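Local coordinates for oligopeptide-binding protein appA (Bacillus subtilis, PDB 1XOC) that binds oligopeptides, tetra- and pentapeptides among them, as the binding protein of an oligopeptide permease that can replace the OPP system in sporulation and genetic competence, at residues A[265-270]-A[414-419]; A[309-314]-A[483-488]. All blocks are in the same frame, centred on the assembly; numbering follows the deposited sequence. Where two conformers were deposited one is given.

In the fold
Interactions 1 and 2 reach the same mixed sheet, in which strands 265-271 and 483-496 are neighbours, and their centres lie about 9 Å apart. Every touching residue of interaction 1 is buried, whereas Tyr309 and Pro314 of interaction 2 are partly exposed. Interaction 1 is strand against strand, a ladder of backbone bonds carrying an aromatic cluster. Interaction 2 sets strand 483-488 against the irregular loop 309-314, with prolines on rings and one tyrosine hydroxyl as the main links. Backbone pairing thus builds the sheet, and side chains join it to the loop. Ile269 N meets Thr484 O at 2.8 Å, a probable hydrogen bond between the contacts. Peptide pairing falls to interaction 1; in interaction 2 the bound peptide meets Tyr487.

Interaction 1: residues A[265-270]-A[414-419]; sequences SYVYIG and AMVMGW
Tyr268 and Trp419 bring their rings together on one side of the antiparallel strands 265-270 and 414-419. The planes are only 13° apart yet slid so far that they barely overlap, and the touch falls between CE1 of Tyr268 and CD1 of Trp419, at 3.4 Å. The tyrosine CG lies between its backbone N and carbonyl carbon (chi1 66°), an orientation that inclines the ring toward the partner strand, where CZ packs on CB of Met417 at 3.7 Å. Met417 runs alongside, then bends at its second and third torsions and leads off to helix 398-405. Tyr266 completes the cluster: in an offset edge-to-face pair the indole edge is directed to its ring, planes at 73°, with Trp419 CD1 coming nearest the hydroxyl end. A water accepts from Tyr268 OH at 2.7 Å and donates to Gly418 O at 2.9 Å while lying over a face of the indole, whose NE1 bonds Tyr483 OH. With an alanine at Tyr268, this water would probably lose its donor and a gap would be likely to open between the indole and Met417. In the backbone that carries the rings, Tyr268 and Met417 exchange bonds (Tyr268 N to Met417 O 2.9 Å and Met417 N to Tyr268 O 3.0 Å). Gly418 and Trp419 also pair with the bound peptide, which extends the sheet as an added antiparallel strand in the ligand site of this solute-binding protein.

Interaction 2: residues A[309-314]-A[483-488]; sequences YIPESP and YTFLYY
Pro314 sets its CD-CG edge over one face of the Tyr488 ring, CD 3.6 Å from the centroid and only 5° off the normal, a CH-pi contact; at the ring's edge, near its plane, sit Ile310 O and a water. The Phe485 ring is sandwiched in turn, with Tyr483 CB over one face and the Ile310-Pro311 peptide over the other, and Pro311 CB touches its CE2 at 3.6 Å. Two backbone motifs accompany this fit. A classic beta bulge at Leu486 and Tyr487, both facing Val267, is consistent with Phe485 and Tyr488 starting out toward the loop although three residues apart. An inverse gamma turn centred on Pro311 folds the loop back, with a weak bond from Glu312 N to Ile310 O. Helix 463-480 packs against the turn through Tyr474 and Ile477. In Tyr488, CG is anti to the carbonyl carbon (chi1 -56°), which sends the hydroxyl to the turn. There OH donates to the same Ile310 O at 2.8 Å, tilted 16° from the carbonyl plane, so this oxygen has two donors. The hydroxyl is also an acceptor: the edge water donates to Tyr488 OH at 3.1 Å and itself accepts from Tyr309 N at 2.9 Å.

Interaction 1: residues A[265-270]-A[414-419]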
# COMPACT_ATOMS: atom_id res chain seq x y z
N SER A 265 -6.22 3.02 -4.94
CA SER A 265 -6.12 1.62 -4.56
C SER A 265 -6.86 0.77 -5.58
O SER A 265 -7.73 1.26 -6.33
CB SER A 265 -6.75 1.43 -3.20
OG SER A 265 -6.85 0.06 -2.87
N TYR A 266 -6.52 -0.52 -5.60
CA TYR A 266 -7.43 -1.52 -6.16
C TYR A 266 -7.31 -2.79 -5.33
O TYR A 266 -6.28 -3.01 -4.66
CB TYR A 266 -7.21 -1.78 -7.68
CG TYR A 266 -5.85 -2.33 -8.05
CD1 TYR A 266 -5.53 -3.68 -7.88
CD2 TYR A 266 -4.88 -1.50 -8.58
CE1 TYR A 266 -4.28 -4.17 -8.23
CE2 TYR A 266 -3.63 -1.98 -8.94
CZ TYR A 266 -3.34 -3.33 -8.75
OH TYR A 266 -2.09 -3.80 -9.10
N VAL A 267 -8.35 -3.60 -5.41
CA VAL A 267 -8.42 -4.90 -4.74
C VAL A 267 -8.38 -5.94 -5.85
O VAL A 267 -8.92 -5.71 -6.94
CB VAL A 267 -9.69 -4.98 -3.86
CG1 VAL A 267 -9.89 -6.37 -3.28
CG2 VAL A 267 -9.59 -3.93 -2.73
N TYR A 268 -7.75 -7.07 -5.57
CA TYR A 268 -7.43 -8.06 -6.58
C TYR A 268 -7.33 -9.44 -5.96
O TYR A 268 -7.27 -9.58 -4.77
CB TYR A 268 -6.10 -7.69 -7.26
CG TYR A 268 -4.90 -7.77 -6.36
CD1 TYR A 268 -4.53 -6.71 -5.57
CD2 TYR A 268 -4.13 -8.91 -6.30
CE1 TYR A 268 -3.44 -6.79 -4.76
CE2 TYR A 268 -3.05 -9.00 -5.48
CZ TYR A 268 -2.70 -7.94 -4.71
OH TYR A 268 -1.61 -8.02 -3.89
N ILE A 269 -7.32 -10.45 -6.80
CA ILE A 269 -6.86 -11.77 -6.41
C ILE A 269 -5.50 -12.02 -7.00
O ILE A 269 -5.32 -11.96 -8.19
CB ILE A 269 -7.82 -12.87 -6.91
CG1 ILE A 269 -9.25 -12.57 -6.48
CG2 ILE A 269 -7.35 -14.24 -6.42
CD1 ILE A 269 -10.27 -13.50 -7.08
N GLY A 270 -4.55 -12.31 -6.12
CA GLY A 270 -3.22 -12.67 -6.54
C GLY A 270 -3.07 -14.17 -6.70
O GLY A 270 -3.25 -14.90 -5.75
N ALA A 414 -3.36 -18.46 -3.33
CA ALA A 414 -4.02 -17.27 -3.89
C ALA A 414 -4.45 -16.40 -2.73
O ALA A 414 -4.65 -16.89 -1.63
CB ALA A 414 -5.21 -17.66 -4.74
N MET A 415 -4.61 -15.10 -2.96
CA MET A 415 -5.10 -14.23 -1.90
C MET A 415 -5.96 -13.12 -2.42
O MET A 415 -5.74 -12.63 -3.52
CB MET A 415 -3.95 -13.65 -1.10
CG MET A 415 -3.08 -12.71 -1.85
SD MET A 415 -1.75 -12.06 -0.81
CE MET A 415 -0.73 -11.29 -2.08
N VAL A 416 -6.95 -12.73 -1.63
CA VAL A 416 -7.72 -11.51 -1.90
C VAL A 416 -7.03 -10.38 -1.15
O VAL A 416 -6.89 -10.42 0.05
CB VAL A 416 -9.19 -11.64 -1.43
CG1 VAL A 416 -9.94 -10.34 -1.74
CG2 VAL A 416 -9.87 -12.85 -2.07
N MET A 417 -6.58 -9.34 -1.87
CA MET A 417 -5.63 -8.38 -1.29
C MET A 417 -5.82 -7.05 -1.97
O MET A 417 -6.50 -6.99 -2.99
CB MET A 417 -4.21 -8.87 -1.46
CG MET A 417 -3.09 -8.13 -0.75
SD MET A 417 -3.38 -7.68 0.94
CE MET A 417 -3.77 -9.23 1.69
N GLY A 418 -5.31 -5.99 -1.36
CA GLY A 418 -5.27 -4.71 -2.04
C GLY A 418 -3.90 -4.06 -2.08
O GLY A 418 -3.04 -4.35 -1.25
N TRP A 419 -3.74 -3.14 -3.02
CA TRP A 419 -2.61 -2.19 -3.05
C TRP A 419 -3.08 -0.78 -2.75
O TRP A 419 -4.07 -0.34 -3.29
CB TRP A 419 -1.95 -2.15 -4.45
CG TRP A 419 -1.08 -3.35 -4.74
CD1 TRP A 419 -1.27 -4.29 -5.73
CD2 TRP A 419 0.12 -3.73 -4.06
NE1 TRP A 419 -0.27 -5.23 -5.67
CE2 TRP A 419 0.58 -4.93 -4.65
CE3 TRP A 419 0.82 -3.19 -3.00
CZ2 TRP A 419 1.75 -5.56 -4.24
CZ3 TRP A 419 1.99 -3.83 -2.58
CH2 TRP A 419 2.41 -5.01 -3.18
O HOH W 1 -0.92 -6.07 -2.09

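Interaction 2: residues A[309-314]-A[483-488]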
# COMPACT_ATOMS: atom_id res chain seq x y z
N TYR A 309 -10.28 -3.21 -14.39
CA TYR A 309 -9.69 -3.97 -15.48
C TYR A 309 -8.23 -3.61 -15.75
O TYR A 309 -7.59 -4.27 -16.59
CB TYR A 309 -10.48 -3.71 -16.76
CG TYR A 309 -11.93 -4.00 -16.62
CD1 TYR A 309 -12.39 -5.31 -16.67
CD2 TYR A 309 -12.85 -3.00 -16.39
CE1 TYR A 309 -13.73 -5.62 -16.54
CE2 TYR A 309 -14.22 -3.30 -16.24
CZ TYR A 309 -14.64 -4.63 -16.32
OH TYR A 309 -15.98 -4.96 -16.18
N ILE A 310 -7.72 -2.58 -15.06
CA ILE A 310 -6.39 -2.02 -15.27
C ILE A 310 -5.66 -1.92 -13.92
O ILE A 310 -6.27 -1.54 -12.91
CB ILE A 310 -6.55 -0.63 -15.93
CG1 ILE A 310 -7.21 -0.81 -17.29
CG2 ILE A 310 -5.25 0.14 -16.07
CD1 ILE A 310 -7.72 0.45 -17.86
N PRO A 311 -4.34 -2.24 -13.88
CA PRO A 311 -3.55 -2.15 -12.64
C PRO A 311 -3.15 -0.71 -12.28
O PRO A 311 -1.99 -0.43 -11.98
CB PRO A 311 -2.32 -3.02 -12.97
CG PRO A 311 -2.13 -2.81 -14.39
CD PRO A 311 -3.51 -2.76 -14.99
N GLU A 312 -4.12 0.19 -12.30
CA GLU A 312 -3.85 1.59 -11.95
C GLU A 312 -5.16 2.23 -11.53
O GLU A 312 -6.23 1.80 -11.94
CB GLU A 312 -3.26 2.34 -13.14
CG GLU A 312 -2.81 3.80 -12.83
CD GLU A 312 -1.90 3.91 -11.59
OE1 GLU A 312 -2.41 4.25 -10.50
OE2 GLU A 312 -0.68 3.65 -11.73
N SER A 313 -5.08 3.23 -10.68
CA SER A 313 -6.27 3.91 -10.18
C SER A 313 -6.74 4.94 -11.20
O SER A 313 -5.92 5.66 -11.80
CB SER A 313 -5.92 4.66 -8.91
OG SER A 313 -7.02 5.38 -8.47
N PRO A 314 -8.07 5.06 -11.39
CA PRO A 314 -8.63 6.18 -12.18
C PRO A 314 -8.19 7.57 -11.74
O PRO A 314 -8.31 8.50 -12.53
CB PRO A 314 -10.14 6.00 -12.03
CG PRO A 314 -10.30 4.53 -11.75
CD PRO A 314 -9.12 4.14 -10.96
N TYR A 483 -3.00 -11.10 -11.88
CA TYR A 483 -4.07 -10.97 -10.91
C TYR A 483 -5.41 -11.05 -11.65
O TYR A 483 -5.47 -10.75 -12.85
CB TYR A 483 -4.09 -9.58 -10.25
CG TYR A 483 -2.87 -9.07 -9.50
CD1 TYR A 483 -1.87 -9.90 -9.03
CD2 TYR A 483 -2.74 -7.71 -9.24
CE1 TYR A 483 -0.80 -9.40 -8.29
CE2 TYR A 483 -1.66 -7.19 -8.50
CZ TYR A 483 -0.71 -8.02 -8.03
OH TYR A 483 0.35 -7.48 -7.32
N THR A 484 -6.46 -11.41 -10.91
CA THR A 484 -7.81 -11.04 -11.25
C THR A 484 -8.08 -9.70 -10.58
O THR A 484 -8.12 -9.60 -9.35
CB THR A 484 -8.85 -12.11 -10.82
OG1 THR A 484 -8.60 -13.29 -11.56
CG2 THR A 484 -10.21 -11.67 -11.09
N PHE A 485 -8.25 -8.67 -11.37
CA PHE A 485 -8.52 -7.36 -10.83
C PHE A 485 -9.97 -7.34 -10.41
O PHE A 485 -10.83 -7.77 -11.17
CB PHE A 485 -8.18 -6.28 -11.87
CG PHE A 485 -6.73 -6.25 -12.23
CD1 PHE A 485 -6.26 -6.95 -13.35
CD2 PHE A 485 -5.82 -5.60 -11.42
CE1 PHE A 485 -4.90 -6.97 -13.65
CE2 PHE A 485 -4.48 -5.61 -11.72
CZ PHE A 485 -4.01 -6.30 -12.84
N LEU A 486 -10.27 -6.87 -9.20
CA LEU A 486 -11.64 -6.93 -8.68
C LEU A 486 -12.35 -5.59 -8.73
O LEU A 486 -13.34 -5.45 -9.44
CB LEU A 486 -11.67 -7.56 -7.26
CG LEU A 486 -11.31 -9.06 -7.12
CD1 LEU A 486 -11.28 -9.41 -5.64
CD2 LEU A 486 -12.23 -9.98 -7.91
N TYR A 487 -11.89 -4.59 -7.98
CA TYR A 487 -12.55 -3.29 -7.99
C TYR A 487 -11.66 -2.14 -7.51
O TYR A 487 -10.65 -2.35 -6.88
CB TYR A 487 -13.84 -3.30 -7.19
CG TYR A 487 -13.67 -3.78 -5.78
CD1 TYR A 487 -13.68 -5.12 -5.50
CD2 TYR A 487 -13.50 -2.90 -4.73
CE1 TYR A 487 -13.51 -5.58 -4.25
CE2 TYR A 487 -13.33 -3.37 -3.44
CZ TYR A 487 -13.34 -4.72 -3.22
OH TYR A 487 -13.19 -5.24 -1.96
N TYR A 488 -12.09 -0.93 -7.82
CA TYR A 488 -11.51 0.29 -7.25
C TYR A 488 -12.38 0.76 -6.09
O TYR A 488 -13.53 1.14 -6.29
CB TYR A 488 -11.47 1.40 -8.32
CG TYR A 488 -10.72 0.99 -9.56
CD1 TYR A 488 -9.38 0.64 -9.50
CD2 TYR A 488 -11.34 1.00 -10.80
CE1 TYR A 488 -8.69 0.24 -10.65
CE2 TYR A 488 -10.65 0.63 -11.96
CZ TYR A 488 -9.33 0.25 -11.87
OH TYR A 488 -8.67 -0.13 -13.03
O HOH W 2 -10.65 -0.45 -15.35